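Local structure of omega transaminase (Pseudomonas sp., 5LHA) at residues G108-A116 with M276-D287; A127-Y138 with A304-A312. The protein probably transfers amino groups between amines and keto acids, as an omega (amine) transaminase of PLP fold type I whose cofactor alternates between pyridoxal and pyridoxamine phosphate. One frame throughout, in Å; residues are numbered along the deposited sequence.

Contacts 1 and 2 lie on opposite sides of one mixed sheet of the cofactor-binding domain, their centres about 15 Å apart, and they interlock along the chain. Strand 115-121, entered from contact 1, pairs antiparallel with strand 303-308 of contact 2, where A116 N lies 2.6 Å from F307 O, a probable hydrogen bond. Contact 1 is partly buried and joins two largely loop-like segments; a salt bridge and a bond to a backbone carbonyl carry it, with methionines, F110 and L277 beside them. Contact 2 is buried, a helix lying on a sheet strand and on the start of the helix that follows it, and is mostly apolar, with one hydrogen bond near each end.

Contact 1 of 2, residues G108-A116 with M276-D287; sequences GMFAQERMA and MLGSRGWGVAPD
Between F110 and L277 the backbones stay 8.8 Å apart (CA to CA), and they close to 4.9 Å between the CA atoms of E113 and A285. The first segment leaves helix 97-109 at F110 and turns into strand 115-121; the second makes a weakly bonded helical turn that ends in a Schellman motif at G283. From that turn R280 takes E113 side-on with NE and NH2, one nitrogen to each carboxylate oxygen on the syn side, the planes 18° apart; R280 NH2 to E113 OE1 is 2.8 Å and nearly straight. R280 NH2 also donates to M109 O (3.0 Å), while the Q112 amide lies over one guanidinium face, its NE2 3.3 Å from R280 NE, two donors that do not bond. A bend of E113 at chi2 (70°) sets its carboxylate against the arginine. L277 packs obliquely against F110, CG 3.5 Å from CE1, and M109 CE meets M276 SD at 3.6 Å, the two side chains crossing at about a right angle. F110 and L277 both rest on L289 of strand 288-291, seating the loop after helix 97-109 on the central sheet. A leucine in place of R280 would probably leave the E113 carboxylate without its charged mate and M109 O without this donor. With the arginine on both oxygens and a water donating to OE2, buried E113 is probably ionised.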
loop_
_atom_site.group_PDB
_atom_site.type_symbol
_atom_site.label_atom_id
_atom_site.label_comp_id
_atom_site.label_asym_id
_atom_site.label_seq_id
_atom_site.Cartn_x
_atom_site.Cartn_y
_atom_site.Cartn_z
ATOM N N GLY A 108 5.322 -0.480 -38.063
ATOM C CA GLY A 108 5.750 0.272 -39.233
ATOM C C GLY A 108 5.292 1.718 -39.209
ATOM O O GLY A 108 6.042 2.621 -39.588
ATOM N N MET A 109 4.039 1.953 -38.796
ATOM C CA MET A 109 3.503 3.312 -38.724
ATOM C C MET A 109 4.263 4.175 -37.735
ATOM O O MET A 109 4.365 5.394 -37.922
ATOM C CB MET A 109 2.041 3.288 -38.282
ATOM C CG MET A 109 1.053 2.760 -39.275
ATOM S SD MET A 109 -0.564 2.927 -38.513
ATOM C CE MET A 109 -0.872 4.672 -38.754
ATOM N N PHE A 110 4.775 3.577 -36.668
ATOM C CA PHE A 110 5.433 4.308 -35.594
ATOM C C PHE A 110 6.913 3.957 -35.506
ATOM O O PHE A 110 7.484 3.865 -34.421
ATOM C CB PHE A 110 4.726 4.056 -34.267
ATOM C CG PHE A 110 3.249 4.320 -34.318
ATOM C CD1 PHE A 110 2.770 5.564 -34.697
ATOM C CD2 PHE A 110 2.337 3.330 -33.989
ATOM C CE1 PHE A 110 1.412 5.809 -34.749
ATOM C CE2 PHE A 110 0.980 3.575 -34.031
ATOM C CZ PHE A 110 0.517 4.814 -34.412
ATOM N N ALA A 111 7.546 3.743 -36.660
ATOM C CA ALA A 111 8.992 3.570 -36.669
ATOM C C ALA A 111 9.680 4.843 -36.208
ATOM O O ALA A 111 10.713 4.793 -35.532
ATOM C CB ALA A 111 9.469 3.171 -38.061
ATOM N N GLN A 112 9.106 5.999 -36.548
ATOM C CA GLN A 112 9.627 7.278 -36.070
ATOM C C GLN A 112 9.807 7.284 -34.561
ATOM O O GLN A 112 10.696 7.968 -34.043
ATOM C CB GLN A 112 8.689 8.408 -36.502
ATOM C CG GLN A 112 9.131 9.791 -36.062
ATOM C CD GLN A 112 8.217 10.897 -36.565
ATOM O OE1 GLN A 112 8.176 11.987 -35.990
ATOM N NE2 GLN A 112 7.490 10.628 -37.649
ATOM N N GLU A 113 8.988 6.527 -33.838
ATOM C CA GLU A 113 9.120 6.400 -32.395
ATOM C C GLU A 113 9.841 5.120 -31.985
ATOM O O GLU A 113 9.838 4.774 -30.801
ATOM C CB GLU A 113 7.743 6.480 -31.735
ATOM C CG GLU A 113 7.075 7.852 -31.863
ATOM C CD GLU A 113 6.643 8.174 -33.280
ATOM O OE1 GLU A 113 6.268 7.238 -34.015
ATOM O OE2 GLU A 113 6.702 9.363 -33.662
ATOM N N ARG A 114 10.471 4.427 -32.940
ATOM C CA ARG A 114 11.263 3.217 -32.687
ATOM C C ARG A 114 10.468 2.164 -31.912
ATOM O O ARG A 114 11.033 1.367 -31.161
ATOM C CB ARG A 114 12.579 3.552 -31.970
ATOM C CG ARG A 114 13.681 2.486 -32.124
ATOM C CD ARG A 114 15.005 2.843 -31.423
ATOM N NE ARG A 114 14.834 3.754 -30.285
ATOM C CZ ARG A 114 14.377 3.407 -29.077
ATOM N NH1 ARG A 114 14.031 2.156 -28.819
ATOM N NH2 ARG A 114 14.262 4.321 -28.121
ATOM N N MET A 115 9.146 2.150 -32.088
ATOM C CA MET A 115 8.324 1.109 -31.488
ATOM C C MET A 115 8.673 -0.246 -32.089
ATOM O O MET A 115 8.812 -0.384 -33.308
ATOM C CB MET A 115 6.841 1.406 -31.708
ATOM C CG MET A 115 6.293 2.589 -30.921
ATOM S SD MET A 115 6.508 2.430 -29.135
ATOM C CE MET A 115 6.779 4.136 -28.676
ATOM N N ALA A 116 8.789 -1.256 -31.236
ATOM C CA ALA A 116 9.274 -2.562 -31.665
ATOM C C ALA A 116 8.306 -3.704 -31.397
ATOM O O ALA A 116 8.253 -4.646 -32.192
ATOM C CB ALA A 116 10.618 -2.880 -30.995
ATOM N N MET A 276 -0.830 11.915 -36.619
ATOM C CA MET A 276 -1.075 10.491 -36.376
ATOM C C MET A 276 -0.846 10.119 -34.915
ATOM O O MET A 276 -1.452 9.166 -34.411
ATOM C CB MET A 276 -0.198 9.639 -37.291
ATOM C CG MET A 276 -0.637 8.181 -37.396
ATOM S SD MET A 276 -2.233 7.963 -38.226
ATOM C CE MET A 276 -1.771 8.165 -39.943
ATOM N N LEU A 277 0.033 10.840 -34.231
ATOM C CA LEU A 277 0.172 10.774 -32.787
ATOM C C LEU A 277 0.195 12.184 -32.226
ATOM O O LEU A 277 0.688 13.112 -32.876
ATOM C CB LEU A 277 1.442 10.044 -32.355
ATOM C CG LEU A 277 1.551 8.552 -32.614
ATOM C CD1 LEU A 277 2.929 8.071 -32.191
ATOM C CD2 LEU A 277 0.451 7.820 -31.858
ATOM N N GLY A 278 -0.403 12.346 -31.047
ATOM C CA GLY A 278 -0.261 13.597 -30.326
ATOM C C GLY A 278 1.175 13.872 -29.918
ATOM O O GLY A 278 1.627 15.019 -29.943
ATOM N N SER A 279 1.901 12.825 -29.505
ATOM C CA SER A 279 3.303 12.979 -29.117
ATOM C C SER A 279 4.165 13.372 -30.307
ATOM O O SER A 279 5.030 14.248 -30.202
ATOM C CB SER A 279 3.821 11.680 -28.514
ATOM O OG SER A 279 3.656 10.631 -29.445
ATOM N N ARG A 280 3.959 12.708 -31.444
ATOM C CA ARG A 280 4.631 13.106 -32.674
ATOM C C ARG A 280 4.300 14.545 -33.056
ATOM O O ARG A 280 5.170 15.285 -33.531
ATOM C CB ARG A 280 4.242 12.149 -33.804
ATOM C CG ARG A 280 4.972 12.408 -35.110
ATOM C CD ARG A 280 4.465 11.512 -36.222
ATOM N NE ARG A 280 4.752 10.112 -35.926
ATOM C CZ ARG A 280 4.355 9.079 -36.662
ATOM N NH1 ARG A 280 3.650 9.267 -37.776
ATOM N NH2 ARG A 280 4.675 7.849 -36.281
ATOM N N GLY A 281 3.049 14.964 -32.846
ATOM C CA GLY A 281 2.662 16.316 -33.217
ATOM C C GLY A 281 3.407 17.378 -32.438
ATOM O O GLY A 281 3.579 18.501 -32.920
ATOM N N TRP A 282 3.852 17.040 -31.230
ATOM C CA TRP A 282 4.719 17.879 -30.406
ATOM C C TRP A 282 6.199 17.640 -30.666
ATOM O O TRP A 282 7.033 18.239 -29.980
ATOM C CB TRP A 282 4.421 17.641 -28.924
ATOM C CG TRP A 282 3.013 17.986 -28.521
ATOM C CD1 TRP A 282 2.119 17.164 -27.895
ATOM C CD2 TRP A 282 2.349 19.249 -28.682
ATOM N NE1 TRP A 282 0.933 17.829 -27.676
ATOM C CE2 TRP A 282 1.051 19.110 -28.149
ATOM C CE3 TRP A 282 2.726 20.482 -29.226
ATOM C CZ2 TRP A 282 0.130 20.158 -28.144
ATOM C CZ3 TRP A 282 1.809 21.520 -29.225
ATOM C CH2 TRP A 282 0.529 21.353 -28.685
ATOM N N GLY A 283 6.540 16.757 -31.607
ATOM C CA GLY A 283 7.926 16.469 -31.931
ATOM C C GLY A 283 8.634 15.567 -30.953
ATOM O O GLY A 283 9.854 15.670 -30.799
ATOM N N VAL A 284 7.913 14.638 -30.331
ATOM C CA VAL A 284 8.426 13.850 -29.217
ATOM C C VAL A 284 8.186 12.370 -29.475
ATOM O O VAL A 284 7.125 11.979 -29.972
ATOM C CB VAL A 284 7.769 14.288 -27.889
ATOM C CG1 VAL A 284 7.940 13.229 -26.821
ATOM C CG2 VAL A 284 8.372 15.602 -27.427
ATOM N N ALA A 285 9.205 11.558 -29.185
ATOM C CA ALA A 285 9.104 10.109 -29.202
ATOM C C ALA A 285 9.011 9.598 -27.771
ATOM O O ALA A 285 10.014 9.637 -27.041
ATOM C CB ALA A 285 10.303 9.488 -29.911
ATOM N N PRO A 286 7.853 9.143 -27.315
ATOM C CA PRO A 286 7.763 8.530 -25.988
ATOM C C PRO A 286 8.311 7.108 -26.012
ATOM O O PRO A 286 8.647 6.560 -27.055
ATOM C CB PRO A 286 6.262 8.548 -25.695
ATOM C CG PRO A 286 5.632 8.486 -27.046
ATOM C CD PRO A 286 6.545 9.232 -27.982
ATOM N N ASP A 287 8.421 6.518 -24.822
ATOM C CA ASP A 287 8.899 5.145 -24.728
ATOM C C ASP A 287 7.787 4.135 -24.992
ATOM O O ASP A 287 8.060 3.053 -25.525
ATOM C CB ASP A 287 9.522 4.887 -23.345
ATOM C CG ASP A 287 10.777 5.717 -23.095
ATOM O OD1 ASP A 287 11.848 5.348 -23.619
ATOM O OD2 ASP A 287 10.698 6.729 -22.373
HETATM O O HOH W 1 7.500 11.581 -32.319
#

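Contact 2 of 2, residues A127-Y138 with A304-A312; sequences AVETALKMARQY and ATLFNQRIA
A304 meets the helix through its O, 3.5 Å from A127 CB. At T305 the hydroxyl donates to A127 O over 3.0 Å, using an in-plane lone pair of the carbonyl; that oxygen also accepts the helical bond from A131 N. With OG1 anti to its own carbonyl carbon (chi1 -48°), T305 brings the hydroxyl to A127 O and CG2 to A131 CB, while T130 CB and CG2 pack beside the hydroxyl, the two threonine side chains running in opposite senses. Strand 303-308 and helix 124-141 belong to the large domain of the fold type I aminotransferases; helix residues 127-138 run roughly along strand residues 304-308, their N-to-C directions 34° apart, and the A127 side chain is about 7 Å from bound PMP. F307 crosses M134 at about a right angle, its CE2 3.6 Å from M134 CB, and T130 CG2 stands at the ring edge. N308 is the N-cap of helix 309-316, its OD1 accepting from I311 N. R310, extended to NE, gives Y138 OH a nearly straight bond of 2.9 Å from NE; its NH2 donates to G258 O. I311 lays CG1 over one face of the Y138 ring, a CH-pi contact 4.3 Å from the centroid.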
loop_
_atom_site.group_PDB
_atom_site.type_symbol
_atom_site.label_atom_id
_atom_site.label_comp_id
_atom_site.label_asym_id
_atom_site.label_seq_id
_atom_site.Cartn_x
_atom_site.Cartn_y
_atom_site.Cartn_z
ATOM N N ALA A 127 -4.961 -0.938 -22.326
ATOM C CA ALA A 127 -3.670 -0.462 -22.813
ATOM C C ALA A 127 -2.904 0.247 -21.712
ATOM O O ALA A 127 -1.685 0.098 -21.595
ATOM C CB ALA A 127 -3.870 0.461 -24.012
ATOM N N VAL A 128 -3.616 1.002 -20.876
ATOM C CA VAL A 128 -2.981 1.704 -19.767
ATOM C C VAL A 128 -2.543 0.713 -18.695
ATOM O O VAL A 128 -1.394 0.743 -18.231
ATOM C CB VAL A 128 -3.930 2.779 -19.208
ATOM C CG1 VAL A 128 -3.410 3.314 -17.883
ATOM C CG2 VAL A 128 -4.101 3.908 -20.234
ATOM N N GLU A 129 -3.457 -0.168 -18.272
ATOM C CA GLU A 129 -3.103 -1.198 -17.301
ATOM C C GLU A 129 -1.881 -1.983 -17.755
ATOM O O GLU A 129 -0.995 -2.297 -16.952
ATOM C CB GLU A 129 -4.290 -2.138 -17.072
ATOM C CG GLU A 129 -4.258 -2.856 -15.720
ATOM C CD GLU A 129 -4.651 -1.943 -14.557
ATOM O OE1 GLU A 129 -4.738 -0.717 -14.769
ATOM O OE2 GLU A 129 -4.877 -2.447 -13.432
ATOM N N THR A 130 -1.836 -2.325 -19.042
ATOM C CA THR A 130 -0.705 -3.051 -19.607
ATOM C C THR A 130 0.579 -2.228 -19.544
ATOM O O THR A 130 1.646 -2.750 -19.194
ATOM C CB THR A 130 -1.037 -3.433 -21.050
ATOM O OG1 THR A 130 -2.207 -4.257 -21.049
ATOM C CG2 THR A 130 0.106 -4.206 -21.698
ATOM N N ALA A 131 0.497 -0.936 -19.864
ATOM C CA ALA A 131 1.682 -0.082 -19.818
ATOM C C ALA A 131 2.260 0.007 -18.413
ATOM O O ALA A 131 3.482 0.094 -18.248
ATOM C CB ALA A 131 1.345 1.319 -20.334
ATOM N N LEU A 132 1.400 0.024 -17.390
ATOM C CA LEU A 132 1.884 0.141 -16.015
ATOM C C LEU A 132 2.609 -1.117 -15.558
ATOM O O LEU A 132 3.723 -1.041 -15.046
ATOM C CB LEU A 132 0.719 0.450 -15.078
ATOM C CG LEU A 132 0.052 1.790 -15.375
ATOM C CD1 LEU A 132 -1.166 2.011 -14.491
ATOM C CD2 LEU A 132 1.069 2.930 -15.214
ATOM N N LYS A 133 1.991 -2.285 -15.735
ATOM C CA LYS A 133 2.594 -3.541 -15.286
ATOM C C LYS A 133 3.847 -3.888 -16.089
ATOM O O LYS A 133 4.816 -4.423 -15.537
ATOM C CB LYS A 133 1.571 -4.669 -15.410
ATOM C CG LYS A 133 0.445 -4.621 -14.397
ATOM C CD LYS A 133 -0.516 -5.790 -14.590
ATOM C CE LYS A 133 0.110 -7.118 -14.208
ATOM N NZ LYS A 133 -0.613 -8.271 -14.833
ATOM N N MET A 134 3.845 -3.610 -17.396
ATOM C CA MET A 134 5.009 -3.939 -18.214
ATOM C C MET A 134 6.149 -2.958 -17.994
ATOM O O MET A 134 7.315 -3.334 -18.144
ATOM C CB MET A 134 4.643 -3.955 -19.700
ATOM C CG MET A 134 3.649 -5.036 -20.086
ATOM S SD MET A 134 4.069 -6.682 -19.483
ATOM C CE MET A 134 5.604 -6.944 -20.372
ATOM N N ALA A 135 5.837 -1.706 -17.653
ATOM C CA ALA A 135 6.877 -0.780 -17.210
ATOM C C ALA A 135 7.585 -1.321 -15.974
ATOM O O ALA A 135 8.815 -1.245 -15.869
ATOM C CB ALA A 135 6.280 0.603 -16.934
ATOM N N ARG A 136 6.814 -1.873 -15.030
ATOM C CA ARG A 136 7.399 -2.555 -13.878
ATOM C C ARG A 136 8.301 -3.703 -14.312
ATOM O O ARG A 136 9.383 -3.892 -13.746
ATOM C CB ARG A 136 6.296 -3.078 -12.947
ATOM C CG ARG A 136 5.460 -2.011 -12.232
ATOM C CD ARG A 136 6.125 -1.594 -10.933
ATOM N NE ARG A 136 5.317 -0.683 -10.116
ATOM C CZ ARG A 136 4.551 -1.037 -9.088
ATOM N NH1 ARG A 136 4.454 -2.301 -8.698
ATOM N NH2 ARG A 136 3.887 -0.100 -8.440
ATOM N N GLN A 137 7.875 -4.484 -15.311
ATOM C CA GLN A 137 8.681 -5.625 -15.747
ATOM C C GLN A 137 9.975 -5.187 -16.422
ATOM O O GLN A 137 11.026 -5.788 -16.192
ATOM C CB GLN A 137 7.879 -6.524 -16.693
ATOM C CG GLN A 137 8.701 -7.692 -17.214
ATOM C CD GLN A 137 7.869 -8.840 -17.730
ATOM O OE1 GLN A 137 6.655 -8.882 -17.542
ATOM N NE2 GLN A 137 8.530 -9.789 -18.387
ATOM N N TYR A 138 9.922 -4.131 -17.238
ATOM C CA TYR A 138 11.123 -3.601 -17.880
ATOM C C TYR A 138 12.232 -3.343 -16.871
ATOM O O TYR A 138 13.386 -3.721 -17.094
ATOM C CB TYR A 138 10.801 -2.306 -18.634
ATOM C CG TYR A 138 12.035 -1.509 -19.014
ATOM C CD1 TYR A 138 12.839 -1.908 -20.074
ATOM C CD2 TYR A 138 12.415 -0.376 -18.302
ATOM C CE1 TYR A 138 13.973 -1.186 -20.433
ATOM C CE2 TYR A 138 13.563 0.347 -18.652
ATOM C CZ TYR A 138 14.331 -0.071 -19.721
ATOM O OH TYR A 138 15.457 0.616 -20.096
ATOM N N ALA A 304 -4.254 -1.487 -27.820
ATOM C CA ALA A 304 -2.875 -1.882 -28.078
ATOM C C ALA A 304 -1.917 -1.035 -27.260
ATOM O O ALA A 304 -2.138 0.164 -27.068
ATOM C CB ALA A 304 -2.512 -1.781 -29.567
ATOM N N THR A 305 -0.870 -1.686 -26.762
ATOM C CA THR A 305 0.256 -1.023 -26.123
ATOM C C THR A 305 1.513 -1.358 -26.913
ATOM O O THR A 305 1.848 -2.535 -27.072
ATOM C CB THR A 305 0.394 -1.482 -24.677
ATOM O OG1 THR A 305 -0.893 -1.423 -24.056
ATOM C CG2 THR A 305 1.360 -0.560 -23.910
ATOM N N LEU A 306 2.195 -0.334 -27.415
ATOM C CA LEU A 306 3.433 -0.517 -28.171
ATOM C C LEU A 306 4.621 -0.144 -27.303
ATOM O O LEU A 306 4.551 0.803 -26.520
ATOM C CB LEU A 306 3.457 0.329 -29.445
ATOM C CG LEU A 306 2.652 -0.159 -30.657
ATOM C CD1 LEU A 306 1.158 -0.004 -30.418
ATOM C CD2 LEU A 306 3.075 0.580 -31.917
ATOM N N PHE A 307 5.715 -0.881 -27.467
ATOM C CA PHE A 307 6.936 -0.694 -26.698
ATOM C C PHE A 307 8.096 -0.493 -27.656
ATOM O O PHE A 307 8.177 -1.155 -28.694
ATOM C CB PHE A 307 7.196 -1.893 -25.780
ATOM C CG PHE A 307 6.033 -2.212 -24.875
ATOM C CD1 PHE A 307 4.960 -2.960 -25.330
ATOM C CD2 PHE A 307 6.013 -1.745 -23.568
ATOM C CE1 PHE A 307 3.879 -3.236 -24.501
ATOM C CE2 PHE A 307 4.934 -2.020 -22.730
ATOM C CZ PHE A 307 3.873 -2.768 -23.196
ATOM N N ASN A 308 8.986 0.431 -27.312
ATOM C CA ASN A 308 10.090 0.724 -28.205
ATOM C C ASN A 308 11.188 -0.331 -28.060
ATOM O O ASN A 308 11.123 -1.223 -27.209
ATOM C CB ASN A 308 10.601 2.149 -27.960
ATOM C CG ASN A 308 11.133 2.366 -26.547
ATOM O OD1 ASN A 308 11.230 1.439 -25.755
ATOM N ND2 ASN A 308 11.458 3.610 -26.229
ATOM N N GLN A 309 12.198 -0.225 -28.934
ATOM C CA GLN A 309 13.289 -1.196 -28.968
ATOM C C GLN A 309 14.027 -1.251 -27.638
ATOM O O GLN A 309 14.407 -2.333 -27.180
ATOM C CB GLN A 309 14.260 -0.850 -30.098
ATOM C CG GLN A 309 15.195 -1.982 -30.520
ATOM C CD GLN A 309 14.529 -3.027 -31.400
ATOM O OE1 GLN A 309 13.995 -2.707 -32.464
ATOM N NE2 GLN A 309 14.570 -4.284 -30.968
ATOM N N ARG A 310 14.266 -0.091 -27.021
ATOM C CA ARG A 310 14.883 -0.040 -25.699
ATOM C C ARG A 310 14.215 -1.011 -24.728
ATOM O O ARG A 310 14.859 -1.917 -24.186
ATOM C CB ARG A 310 14.816 1.390 -25.159
ATOM C CG ARG A 310 15.229 1.535 -23.707
ATOM C CD ARG A 310 14.783 2.873 -23.140
ATOM N NE ARG A 310 14.999 2.960 -21.694
ATOM C CZ ARG A 310 14.881 4.074 -20.971
ATOM N NH1 ARG A 310 14.556 5.224 -21.546
ATOM N NH2 ARG A 310 15.095 4.038 -19.663
ATOM N N ILE A 311 12.908 -0.839 -24.521
ATOM C CA ILE A 311 12.150 -1.677 -23.594
ATOM C C ILE A 311 12.099 -3.121 -24.079
ATOM O O ILE A 311 12.237 -4.064 -23.290
ATOM C CB ILE A 311 10.737 -1.089 -23.409
ATOM C CG1 ILE A 311 10.811 0.278 -22.731
ATOM C CG2 ILE A 311 9.829 -2.037 -22.606
ATOM C CD1 ILE A 311 9.555 1.122 -22.912
ATOM N N ALA A 312 11.848 -3.321 -25.372
ATOM C CA ALA A 312 11.711 -4.671 -25.913
ATOM C C ALA A 312 12.985 -5.482 -25.695
ATOM O O ALA A 312 12.933 -6.651 -25.291
ATOM C CB ALA A 312 11.353 -4.600 -27.396
#